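Local structure of variant surface glycoprotein MITat 1.13 (Trypanosoma brucei, 6Z8H) at residues V70-A75 / K342-T347; L85-A90 / N288-N293; A303-P308 / N322-S327. The protein probably forms a coat on the parasite surface and is thought to help it evade host immunity through a series of antigenically distinct variants. All blocks are in the same frame, centred on the assembly; numbering follows the deposited sequence.

From the N terminus, helix 34-75 supplies the first half of contact 1. The chain turns into helix 78-129, which supplies the first half of contact 2. It then passes through the strands and helix 260-273 before helix 287-291 and Asn-293, where contact 2 closes. Helix 294-304 follows and opens contact 3, which closes on helix 318-329. Contact 1 closes last, at residues 342-347. Contacts 2 and 3 are therefore in series, and both nest inside the loop closed by contact 1. Together they tie the later helices to the long helical pair and to each other. Contacts 1 and 2 touch directly, with Val-70 and Ala-73 packed on Leu-88. All three contacts reach the second subunit.

Contact 1: residues V70-A75 / K342-T347; sequences VTAALA and KDIGST
Thr-347 faces Ala-72 and Ala-75 on helix 34-75. Its CB lies 4.4 Å from Ala-72 CB and sends out two branches. The OG1 branch lies beside the backbone N (chi1 -58°) and reaches 4.0 Å from Ala-72 CB. Its single proton has two acceptors within reach, Ile-344 O at 2.9 Å from OG1 and Asp-343 O at 3.2 Å from OG1. The oxygen thus lies close to two carbonyls of the last turn of helix 336-345. CG2 stands anti to the backbone N and meets Ala-75 CB at 3.8 Å.

The contact belongs to the helical end of the VSG N-terminal domain. Here the C-terminal end of helix 336-345 is laid against the end of the first long helix. Backbone hydrogen bonds link Gly-345 to Asp-363 and Thr-347 to Ile-362.

Ile-344 adds the second apolar touch, with CG2 at 3.8 Å from Ala-72 CB. The alanine methyl thus meets both a methyl and a hydroxyl oxygen. Ile-362 touches both Ala-72 and Thr-347, and Ile-84 of helix 78-129 also packs on Ala-72. Val-70 of helix 34-75 packs on Val-70 of the second subunit.

Contact 2: residues L85-A90 / N288-N293; sequences LPLLGA and NAVRAN
The carboxamide of Asn-293 lies against Ala-90, whose CA and CB sit over one of its faces. Asn-293 is the N-cap of helix 294-304, and the contact joins the second long helix of the VSG helical bundle, 78-129, to the short helix 287-291 and the turn after it. ND2 of Asn-293 is 3.5 Å from Ala-90 CA, and Asn-293 CB is 3.7 Å from Ala-90 CB. At the amide's ends, OD1 accepts from the backbone N of Lys-295, while ND2 donates to Asp-93 OD2 and to a water. The group is therefore held at both ends, which should fix its rotation over the alanine. Its CG stands opposite the backbone N (chi1 -163°), and this carries the amide across to Ala-90.

The long helix is kinked here. Pro-86 has no N-H to give to the preceding turn, and the N atoms of Leu-87 and Ala-90 also lack that bond.

Beside the amide, the contact is apolar. Val-290 CG1 lies 3.9 Å from Leu-87 CD2 and 4.0 Å from Ala-90 CB. The leucine and valine side chains cross at about a right angle. Tyr-336 touches both, and Phe-296 also packs on Val-290. On the far side of the long helix, Leu-88 packs on Gly-372 of the second subunit.

One water joins the two segments. It accepts from Asn-293 ND2 at 2.8 Å, donates to Ala-289 O at 3.2 Å, and donates weakly to Ala-90 O.

Contact 3: residues A303-P308 / N322-S327; sequences ALLNKP and NNAINS
Two successive helices of the VSG N-terminal domain, 294-304 and 318-329, meet here near the loop that connects them. The touching residues are Leu-304 and Leu-305, where helix 294-304 gives way to the loop, and Ala-324 on the second helix. Leu-304 CB faces Ala-324 CB at 4.2 Å. Leu-305 reaches the same methyl with the end of its chain. Its CD2 comes to 3.8 Å from Ala-324 CB, and its CG to 4.2 Å from that atom. In Leu-305, CG lies beside the backbone N (chi1 -66°), which brings the branched end nearer than the first bond alone would. The small alanine side chain thus meets a CB from one leucine and a methyl from the next.

Other residues extend the patch, with Val-300 touching Ala-324 and Ala-328 packing on Leu-304. Ala-303 and Pro-308 pack on Leu-380 of the second subunit.

Within helix 318-329, Asn-323 O accepts two bonds from Ser-327. Ser-327 N is 2.9 Å from Asn-323 O, and Ser-327 OG is 3.1 Å from it. The two donors come from opposite faces of the carbonyl plane.

The interface between the two segments is wholly apolar and small, and its touching residues are only partly exposed. Cohesion between them should come from dispersion and the shielding of these aliphatic carbons from water. Neither a direct polar bond nor a charge pair sets their direction.

Contact 1: residues V70-A75 / K342-T347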
ATOM      1  N   VAL A  70     -16.861 -16.007  23.657  1.00 21.99           N
ATOM      2  CA  VAL A  70     -16.291 -16.149  24.998  1.00 22.05           C
ATOM      3  C   VAL A  70     -17.202 -15.499  26.023  1.00 21.74           C
ATOM      4  O   VAL A  70     -17.494 -16.072  27.087  1.00 22.33           O
ATOM      5  CB  VAL A  70     -14.864 -15.582  25.049  1.00 23.06           C
ATOM      6  CG1 VAL A  70     -14.347 -15.563  26.475  1.00 24.06           C
ATOM      7  CG2 VAL A  70     -13.950 -16.373  24.156  1.00 24.36           C
ATOM      8  N   THR A  71     -17.648 -14.279  25.730  1.00 20.85           N
ATOM      9  CA  THR A  71     -18.492 -13.550  26.664  1.00 22.46           C
ATOM     10  C   THR A  71     -19.798 -14.286  26.904  1.00 23.16           C
ATOM     11  O   THR A  71     -20.221 -14.471  28.046  1.00 23.45           O
ATOM     12  CB  THR A  71     -18.758 -12.146  26.124  1.00 22.77           C
ATOM     13  OG1 THR A  71     -17.516 -11.468  25.827  1.00 23.34           O
ATOM     14  CG2 THR A  71     -19.569 -11.322  27.095  1.00 23.92           C
ATOM     15  N   ALA A  72     -20.439 -14.749  25.841  1.00 23.05           N
ATOM     16  CA  ALA A  72     -21.688 -15.485  25.994  1.00 23.37           C
ATOM     17  C   ALA A  72     -21.479 -16.806  26.725  1.00 23.55           C
ATOM     18  O   ALA A  72     -22.327 -17.217  27.518  1.00 25.00           O
ATOM     19  CB  ALA A  72     -22.296 -15.718  24.603  1.00 23.53           C
ATOM     20  N   ALA A  73     -20.394 -17.521  26.413  1.00 21.92           N
ATOM     21  CA  ALA A  73     -20.131 -18.780  27.081  1.00 23.46           C
ATOM     22  C   ALA A  73     -20.009 -18.584  28.574  1.00 24.49           C
ATOM     23  O   ALA A  73     -20.411 -19.458  29.334  1.00 25.33           O
ATOM     24  CB  ALA A  73     -18.850 -19.394  26.538  1.00 24.05           C
ATOM     25  N   LEU A  74     -19.509 -17.448  29.030  1.00 24.15           N
ATOM     26  CA  LEU A  74     -19.376 -17.221  30.470  1.00 25.45           C
ATOM     27  C   LEU A  74     -20.702 -16.830  31.094  1.00 26.65           C
ATOM     28  O   LEU A  74     -21.018 -17.271  32.207  1.00 29.05           O
ATOM     29  CB  LEU A  74     -18.387 -16.080  30.699  1.00 27.20           C
ATOM     30  CG  LEU A  74     -17.459 -16.166  31.888  1.00 32.42           C
ATOM     31  CD1 LEU A  74     -16.392 -17.222  31.539  1.00 34.31           C
ATOM     32  CD2 LEU A  74     -16.850 -14.817  32.176  1.00 32.53           C
ATOM     33  N   ALA A  75     -21.492 -16.029  30.380  1.00 26.13           N
ATOM     34  CA  ALA A  75     -22.703 -15.447  30.944  1.00 27.55           C
ATOM     35  C   ALA A  75     -23.953 -16.305  30.801  1.00 27.14           C
ATOM     36  O   ALA A  75     -24.864 -16.158  31.614  1.00 28.84           O
ATOM     37  CB  ALA A  75     -22.983 -14.106  30.268  1.00 27.57           C
ATOM     38  N   LYS A 342     -28.317 -15.588  16.989  1.00 31.99           N
ATOM     39  CA  LYS A 342     -29.303 -14.656  17.539  1.00 33.48           C
ATOM     40  C   LYS A 342     -29.342 -14.881  19.058  1.00 31.97           C
ATOM     41  O   LYS A 342     -29.346 -13.908  19.751  1.00 31.69           O
ATOM     42  CB  LYS A 342     -30.651 -14.821  16.835  1.00 35.99           C
ATOM     43  CG  LYS A 342     -30.746 -14.079  15.515  1.00 38.03           C
ATOM     44  CD  LYS A 342     -30.467 -12.594  15.668  1.00 39.24           C
ATOM     45  CE  LYS A 342     -30.844 -11.758  14.467  1.00 41.50           C
ATOM     46  NZ  LYS A 342     -30.202 -10.421  14.489  1.00 42.78           N
ATOM     47  N   ASP A 343     -29.406 -16.127  19.533  1.00 31.46           N
ATOM     48  CA  ASP A 343     -29.449 -16.390  20.964  1.00 30.46           C
ATOM     49  C   ASP A 343     -28.155 -15.940  21.641  1.00 29.16           C
ATOM     50  O   ASP A 343     -28.175 -15.449  22.778  1.00 28.75           O
ATOM     51  CB  ASP A 343     -29.704 -17.876  21.201  1.00 32.32           C
ATOM     52  CG  ASP A 343     -31.098 -18.301  20.794  1.00 34.15           C
ATOM     53  OD1 ASP A 343     -31.940 -17.415  20.520  1.00 34.41           O
ATOM     54  OD2 ASP A 343     -31.349 -19.521  20.734  1.00 35.31           O
ATOM     55  N   ILE A 344     -27.012 -16.126  20.971  1.00 27.82           N
ATOM     56  CA  ILE A 344     -25.743 -15.651  21.523  1.00 28.09           C
ATOM     57  C   ILE A 344     -25.798 -14.146  21.756  1.00 28.11           C
ATOM     58  O   ILE A 344     -25.425 -13.648  22.824  1.00 28.63           O
ATOM     59  CB  ILE A 344     -24.571 -16.036  20.600  1.00 28.94           C
ATOM     60  CG1 ILE A 344     -24.304 -17.540  20.671  1.00 29.99           C
ATOM     61  CG2 ILE A 344     -23.304 -15.264  20.965  1.00 29.84           C
ATOM     62  CD1 ILE A 344     -23.350 -18.036  19.595  1.00 30.60           C
ATOM     63  N   GLY A 345     -26.283 -13.405  20.762  1.00 29.35           N
ATOM     64  CA  GLY A 345     -26.361 -11.960  20.859  1.00 30.04           C
ATOM     65  C   GLY A 345     -27.358 -11.442  21.876  1.00 30.23           C
ATOM     66  O   GLY A 345     -27.212 -10.310  22.346  1.00 31.41           O
ATOM     67  N   SER A 346     -28.364 -12.232  22.220  1.00 30.97           N
ATOM     68  CA  SER A 346     -29.369 -11.844  23.201  1.00 31.52           C
ATOM     69  C   SER A 346     -28.960 -12.202  24.625  1.00 30.48           C
ATOM     70  O   SER A 346     -29.707 -11.931  25.571  1.00 30.52           O
ATOM     71  CB  SER A 346     -30.702 -12.526  22.884  1.00 33.82           C
ATOM     72  OG  SER A 346     -30.629 -13.911  23.148  1.00 36.07           O
ATOM     73  N   THR A 347     -27.813 -12.843  24.803  1.00 28.87           N
ATOM     74  CA  THR A 347     -27.351 -13.177  26.141  1.00 28.62           C
ATOM     75  C   THR A 347     -27.155 -11.903  26.962  1.00 28.84           C
ATOM     76  O   THR A 347     -26.489 -10.969  26.523  1.00 28.06           O
ATOM     77  CB  THR A 347     -26.031 -13.936  26.047  1.00 29.47           C
ATOM     78  OG1 THR A 347     -26.199 -15.115  25.257  1.00 32.77           O
ATOM     79  CG2 THR A 347     -25.562 -14.354  27.422  1.00 28.80           C
TER

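Contact 2: residues L85-A90 / N288-N293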
ATOM      1  N   LEU A  85     -20.136 -23.979  23.861  1.00 23.11           N
ATOM      2  CA  LEU A  85     -18.824 -24.590  24.060  1.00 23.97           C
ATOM      3  C   LEU A  85     -18.236 -25.258  22.822  1.00 23.96           C
ATOM      4  O   LEU A  85     -17.024 -25.107  22.598  1.00 23.37           O
ATOM      5  CB  LEU A  85     -18.854 -25.531  25.265  1.00 24.80           C
ATOM      6  CG  LEU A  85     -19.192 -24.890  26.599  1.00 26.69           C
ATOM      7  CD1 LEU A  85     -19.003 -25.918  27.733  1.00 27.41           C
ATOM      8  CD2 LEU A  85     -18.386 -23.658  26.892  1.00 27.60           C
ATOM      9  N   PRO A  86     -18.987 -26.002  22.003  1.00 22.89           N
ATOM     10  CA  PRO A  86     -18.368 -26.635  20.825  1.00 22.35           C
ATOM     11  C   PRO A  86     -17.890 -25.650  19.773  1.00 23.35           C
ATOM     12  O   PRO A  86     -17.176 -26.065  18.857  1.00 24.29           O
ATOM     13  CB  PRO A  86     -19.489 -27.527  20.260  1.00 24.39           C
ATOM     14  CG  PRO A  86     -20.371 -27.804  21.468  1.00 25.78           C
ATOM     15  CD  PRO A  86     -20.349 -26.514  22.248  1.00 24.97           C
ATOM     16  N   LEU A  87     -18.289 -24.393  19.874  1.00 23.42           N
ATOM     17  CA  LEU A  87     -17.849 -23.381  18.932  1.00 23.51           C
ATOM     18  C   LEU A  87     -16.526 -22.761  19.323  1.00 22.93           C
ATOM     19  O   LEU A  87     -15.864 -22.160  18.462  1.00 23.14           O
ATOM     20  CB  LEU A  87     -18.936 -22.319  18.837  1.00 24.12           C
ATOM     21  CG  LEU A  87     -20.355 -22.810  18.527  1.00 23.84           C
ATOM     22  CD1 LEU A  87     -21.369 -21.627  18.606  1.00 25.50           C
ATOM     23  CD2 LEU A  87     -20.476 -23.551  17.202  1.00 24.98           C
ATOM     24  N   LEU A  88     -16.109 -22.861  20.581  1.00 22.52           N
ATOM     25  CA  LEU A  88     -15.014 -22.002  21.026  1.00 21.51           C
ATOM     26  C   LEU A  88     -13.658 -22.412  20.462  1.00 21.85           C
ATOM     27  O   LEU A  88     -12.921 -21.571  19.950  1.00 22.90           O
ATOM     28  CB  LEU A  88     -14.947 -22.000  22.551  1.00 21.08           C
ATOM     29  CG  LEU A  88     -15.972 -21.119  23.255  1.00 22.83           C
ATOM     30  CD1 LEU A  88     -16.061 -21.457  24.752  1.00 23.86           C
ATOM     31  CD2 LEU A  88     -15.630 -19.686  23.153  1.00 25.85           C
ATOM     32  N   GLY A  89     -13.290 -23.678  20.562  1.00 22.59           N
ATOM     33  CA  GLY A  89     -11.997 -24.124  20.072  1.00 23.64           C
ATOM     34  C   GLY A  89     -11.909 -23.986  18.562  1.00 23.77           C
ATOM     35  O   GLY A  89     -10.910 -23.508  18.017  1.00 22.46           O
ATOM     36  N   ALA A  90     -12.985 -24.353  17.879  1.00 24.96           N
ATOM     37  CA  ALA A  90     -13.037 -24.245  16.428  1.00 24.33           C
ATOM     38  C   ALA A  90     -12.928 -22.785  16.002  1.00 23.46           C
ATOM     39  O   ALA A  90     -12.277 -22.461  14.993  1.00 23.97           O
ATOM     40  CB  ALA A  90     -14.331 -24.909  15.919  1.00 25.12           C
ATOM     41  N   ASN A 288     -20.243 -24.283   8.076  1.00 32.39           N
ATOM     42  CA  ASN A 288     -19.364 -25.230   7.398  1.00 35.00           C
ATOM     43  C   ASN A 288     -17.907 -25.067   7.811  1.00 35.35           C
ATOM     44  O   ASN A 288     -17.131 -26.022   7.713  1.00 36.57           O
ATOM     45  CB  ASN A 288     -19.486 -25.075   5.882  1.00 36.78           C
ATOM     46  CG  ASN A 288     -20.830 -25.554   5.349  1.00 38.02           C
ATOM     47  OD1 ASN A 288     -21.455 -26.479   5.892  1.00 38.64           O
ATOM     48  ND2 ASN A 288     -21.281 -24.923   4.277  1.00 38.88           N
ATOM     49  N   ALA A 289     -17.518 -23.884   8.286  1.00 33.01           N
ATOM     50  CA  ALA A 289     -16.154 -23.713   8.758  1.00 33.08           C
ATOM     51  C   ALA A 289     -15.961 -24.333  10.133  1.00 33.75           C
ATOM     52  O   ALA A 289     -14.853 -24.768  10.466  1.00 37.16           O
ATOM     53  CB  ALA A 289     -15.815 -22.227   8.848  1.00 31.16           C
ATOM     54  N   VAL A 290     -17.012 -24.371  10.948  1.00 30.92           N
ATOM     55  CA  VAL A 290     -16.947 -24.942  12.292  1.00 32.07           C
ATOM     56  C   VAL A 290     -17.199 -26.442  12.282  1.00 34.46           C
ATOM     57  O   VAL A 290     -16.500 -27.195  12.969  1.00 34.37           O
ATOM     58  CB  VAL A 290     -17.972 -24.214  13.182  1.00 31.57           C
ATOM     59  CG1 VAL A 290     -18.112 -24.914  14.468  1.00 30.99           C
ATOM     60  CG2 VAL A 290     -17.564 -22.769  13.380  1.00 30.41           C
ATOM     61  N   ARG A 291     -18.198 -26.886  11.524  1.00 35.40           N
ATOM     62  CA  ARG A 291     -18.746 -28.270  11.538  1.00 37.70           C
ATOM     63  C   ARG A 291     -17.665 -29.288  11.182  1.00 36.80           C
ATOM     64  O   ARG A 291     -17.841 -30.470  11.543  1.00 36.93           O
ATOM     65  CB  ARG A 291     -19.945 -28.378  10.588  1.00 41.21           C
ATOM     66  CG  ARG A 291     -19.769 -29.362   9.439  1.00 47.93           C
ATOM     67  CD  ARG A 291     -20.825 -29.178   8.364  1.00 51.77           C
ATOM     68  NE  ARG A 291     -22.149 -29.595   8.803  1.00 55.05           N
ATOM     69  CZ  ARG A 291     -22.531 -30.860   8.941  1.00 56.96           C
ATOM     70  NH1 ARG A 291     -21.685 -31.841   8.678  1.00 57.75           N
ATOM     71  NH2 ARG A 291     -23.758 -31.139   9.343  1.00 57.78           N
ATOM     72  N   ALA A 292     -16.597 -28.865  10.506  1.00 36.78           N
ATOM     73  CA  ALA A 292     -15.554 -29.795  10.094  1.00 37.56           C
ATOM     74  C   ALA A 292     -14.487 -29.982  11.159  1.00 35.62           C
ATOM     75  O   ALA A 292     -13.741 -30.967  11.103  1.00 35.41           O
ATOM     76  CB  ALA A 292     -14.912 -29.322   8.788  1.00 39.82           C
ATOM     77  N   ASN A 293     -14.442 -29.107  12.150  1.00 32.70           N
ATOM     78  CA  ASN A 293     -13.346 -29.117  13.094  1.00 30.74           C
ATOM     79  C   ASN A 293     -13.502 -30.267  14.081  1.00 29.93           C
ATOM     80  O   ASN A 293     -14.556 -30.397  14.722  1.00 30.90           O
ATOM     81  CB  ASN A 293     -13.260 -27.791  13.828  1.00 30.37           C
ATOM     82  CG  ASN A 293     -11.930 -27.608  14.505  1.00 32.02           C
ATOM     83  OD1 ASN A 293     -11.459 -28.476  15.251  1.00 34.31           O
ATOM     84  ND2 ASN A 293     -11.327 -26.479  14.274  1.00 32.01           N
TER
HETATM   85  O   HOH W   1     -12.412 -24.637  12.492  1.00 35.74           O

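Contact 3: residues A303-P308 / N322-S327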
ATOM      1  N   ALA A 303     -20.088 -31.867  25.816  1.00 27.23           N
ATOM      2  CA  ALA A 303     -21.000 -30.880  26.374  1.00 27.31           C
ATOM      3  C   ALA A 303     -22.461 -31.183  26.091  1.00 27.78           C
ATOM      4  O   ALA A 303     -23.320 -30.781  26.878  1.00 29.51           O
ATOM      5  CB  ALA A 303     -20.665 -29.481  25.827  1.00 28.27           C
ATOM      6  N   LEU A 304     -22.774 -31.839  24.966  1.00 27.95           N
ATOM      7  CA  LEU A 304     -24.156 -32.081  24.581  1.00 29.05           C
ATOM      8  C   LEU A 304     -24.590 -33.533  24.698  1.00 30.60           C
ATOM      9  O   LEU A 304     -25.795 -33.791  24.639  1.00 32.53           O
ATOM     10  CB  LEU A 304     -24.418 -31.574  23.158  1.00 28.69           C
ATOM     11  CG  LEU A 304     -24.369 -30.051  23.003  1.00 29.70           C
ATOM     12  CD1 LEU A 304     -24.381 -29.628  21.523  1.00 30.94           C
ATOM     13  CD2 LEU A 304     -25.522 -29.394  23.740  1.00 30.61           C
ATOM     14  N   LEU A 305     -23.661 -34.483  24.854  1.00 29.57           N
ATOM     15  CA  LEU A 305     -24.011 -35.889  25.043  1.00 30.71           C
ATOM     16  C   LEU A 305     -23.602 -36.400  26.421  1.00 32.45           C
ATOM     17  O   LEU A 305     -23.535 -37.617  26.630  1.00 33.45           O
ATOM     18  CB  LEU A 305     -23.377 -36.748  23.955  1.00 31.49           C
ATOM     19  CG  LEU A 305     -23.904 -36.501  22.550  1.00 34.00           C
ATOM     20  CD1 LEU A 305     -23.205 -37.400  21.540  1.00 34.64           C
ATOM     21  CD2 LEU A 305     -25.418 -36.717  22.496  1.00 35.26           C
ATOM     22  N   ASN A 306     -23.328 -35.500  27.367  1.00 34.16           N
ATOM     23  CA  ASN A 306     -23.119 -35.875  28.773  1.00 34.58           C
ATOM     24  C   ASN A 306     -21.939 -36.837  28.932  1.00 34.67           C
ATOM     25  O   ASN A 306     -21.967 -37.747  29.765  1.00 37.00           O
ATOM     26  CB  ASN A 306     -24.399 -36.468  29.389  1.00 35.69           C
ATOM     27  CG  ASN A 306     -24.377 -36.510  30.925  1.00 38.53           C
ATOM     28  OD1 ASN A 306     -23.868 -35.590  31.575  1.00 39.90           O
ATOM     29  ND2 ASN A 306     -24.953 -37.581  31.510  1.00 39.39           N
ATOM     30  N   LYS A 307     -20.895 -36.645  28.134  1.00 33.75           N
ATOM     31  CA  LYS A 307     -19.666 -37.436  28.218  1.00 31.87           C
ATOM     32  C   LYS A 307     -18.467 -36.505  28.316  1.00 30.55           C
ATOM     33  O   LYS A 307     -17.631 -36.428  27.401  1.00 30.75           O
ATOM     34  CB  LYS A 307     -19.527 -38.387  27.030  1.00 31.72           C
ATOM     35  N   PRO A 308     -18.325 -35.805  29.439  1.00 31.66           N
ATOM     36  CA  PRO A 308     -17.316 -34.742  29.481  1.00 31.02           C
ATOM     37  C   PRO A 308     -15.884 -35.243  29.411  1.00 29.64           C
ATOM     38  O   PRO A 308     -15.008 -34.452  29.058  1.00 28.70           O
ATOM     39  CB  PRO A 308     -17.608 -33.989  30.788  1.00 32.65           C
ATOM     40  CG  PRO A 308     -18.859 -34.699  31.434  1.00 34.76           C
ATOM     41  CD  PRO A 308     -19.007 -35.999  30.735  1.00 33.61           C
ATOM     42  N   ASN A 322     -24.810 -36.616  15.529  1.00 34.61           N
ATOM     43  CA  ASN A 322     -25.576 -35.858  14.547  1.00 35.21           C
ATOM     44  C   ASN A 322     -26.892 -35.359  15.129  1.00 34.63           C
ATOM     45  O   ASN A 322     -27.314 -34.235  14.838  1.00 36.43           O
ATOM     46  CB  ASN A 322     -25.825 -36.719  13.317  1.00 39.46           C
ATOM     47  CG  ASN A 322     -24.600 -36.837  12.440  1.00 44.26           C
ATOM     48  OD1 ASN A 322     -23.935 -35.840  12.148  1.00 47.23           O
ATOM     49  ND2 ASN A 322     -24.293 -38.060  12.009  1.00 46.40           N
ATOM     50  N   ASN A 323     -27.568 -36.182  15.935  1.00 35.64           N
ATOM     51  CA  ASN A 323     -28.804 -35.728  16.566  1.00 36.19           C
ATOM     52  C   ASN A 323     -28.548 -34.570  17.524  1.00 34.38           C
ATOM     53  O   ASN A 323     -29.375 -33.660  17.644  1.00 34.14           O
ATOM     54  CB  ASN A 323     -29.490 -36.899  17.262  1.00 38.09           C
ATOM     55  CG  ASN A 323     -30.186 -37.795  16.282  1.00 41.64           C
ATOM     56  OD1 ASN A 323     -31.380 -37.646  16.038  1.00 45.43           O
ATOM     57  ND2 ASN A 323     -29.438 -38.719  15.684  1.00 43.29           N
ATOM     58  N   ALA A 324     -27.433 -34.613  18.251  1.00 32.94           N
ATOM     59  CA  ALA A 324     -27.084 -33.496  19.127  1.00 31.63           C
ATOM     60  C   ALA A 324     -26.809 -32.216  18.332  1.00 30.99           C
ATOM     61  O   ALA A 324     -27.282 -31.134  18.700  1.00 31.28           O
ATOM     62  CB  ALA A 324     -25.864 -33.862  19.969  1.00 31.29           C
ATOM     63  N   ILE A 325     -26.077 -32.334  17.222  1.00 29.41           N
ATOM     64  CA  ILE A 325     -25.834 -31.187  16.342  1.00 30.41           C
ATOM     65  C   ILE A 325     -27.153 -30.626  15.829  1.00 30.88           C
ATOM     66  O   ILE A 325     -27.389 -29.416  15.880  1.00 32.92           O
ATOM     67  CB  ILE A 325     -24.899 -31.590  15.190  1.00 29.66           C
ATOM     68  CG1 ILE A 325     -23.478 -31.786  15.731  1.00 29.82           C
ATOM     69  CG2 ILE A 325     -24.912 -30.545  14.076  1.00 29.94           C
ATOM     70  CD1 ILE A 325     -22.499 -32.458  14.783  1.00 30.53           C
ATOM     71  N   ASN A 326     -28.058 -31.504  15.378  1.00 32.12           N
ATOM     72  CA  ASN A 326     -29.336 -31.026  14.860  1.00 33.11           C
ATOM     73  C   ASN A 326     -30.177 -30.350  15.938  1.00 33.80           C
ATOM     74  O   ASN A 326     -30.848 -29.350  15.665  1.00 35.04           O
ATOM     75  CB  ASN A 326     -30.125 -32.182  14.251  1.00 34.37           C
ATOM     76  CG  ASN A 326     -29.468 -32.767  13.008  1.00 35.26           C
ATOM     77  OD1 ASN A 326     -28.605 -32.151  12.384  1.00 37.25           O
ATOM     78  ND2 ASN A 326     -29.923 -33.961  12.615  1.00 36.36           N
ATOM     79  N   SER A 327     -30.163 -30.877  17.166  1.00 34.85           N
ATOM     80  CA  SER A 327     -30.942 -30.262  18.240  1.00 35.96           C
ATOM     81  C   SER A 327     -30.370 -28.907  18.624  1.00 34.35           C
ATOM     82  O   SER A 327     -31.115 -27.967  18.939  1.00 35.01           O
ATOM     83  CB  SER A 327     -30.952 -31.176  19.468  1.00 37.32           C
ATOM     84  OG  SER A 327     -31.690 -32.354  19.216  1.00 39.29           O
TER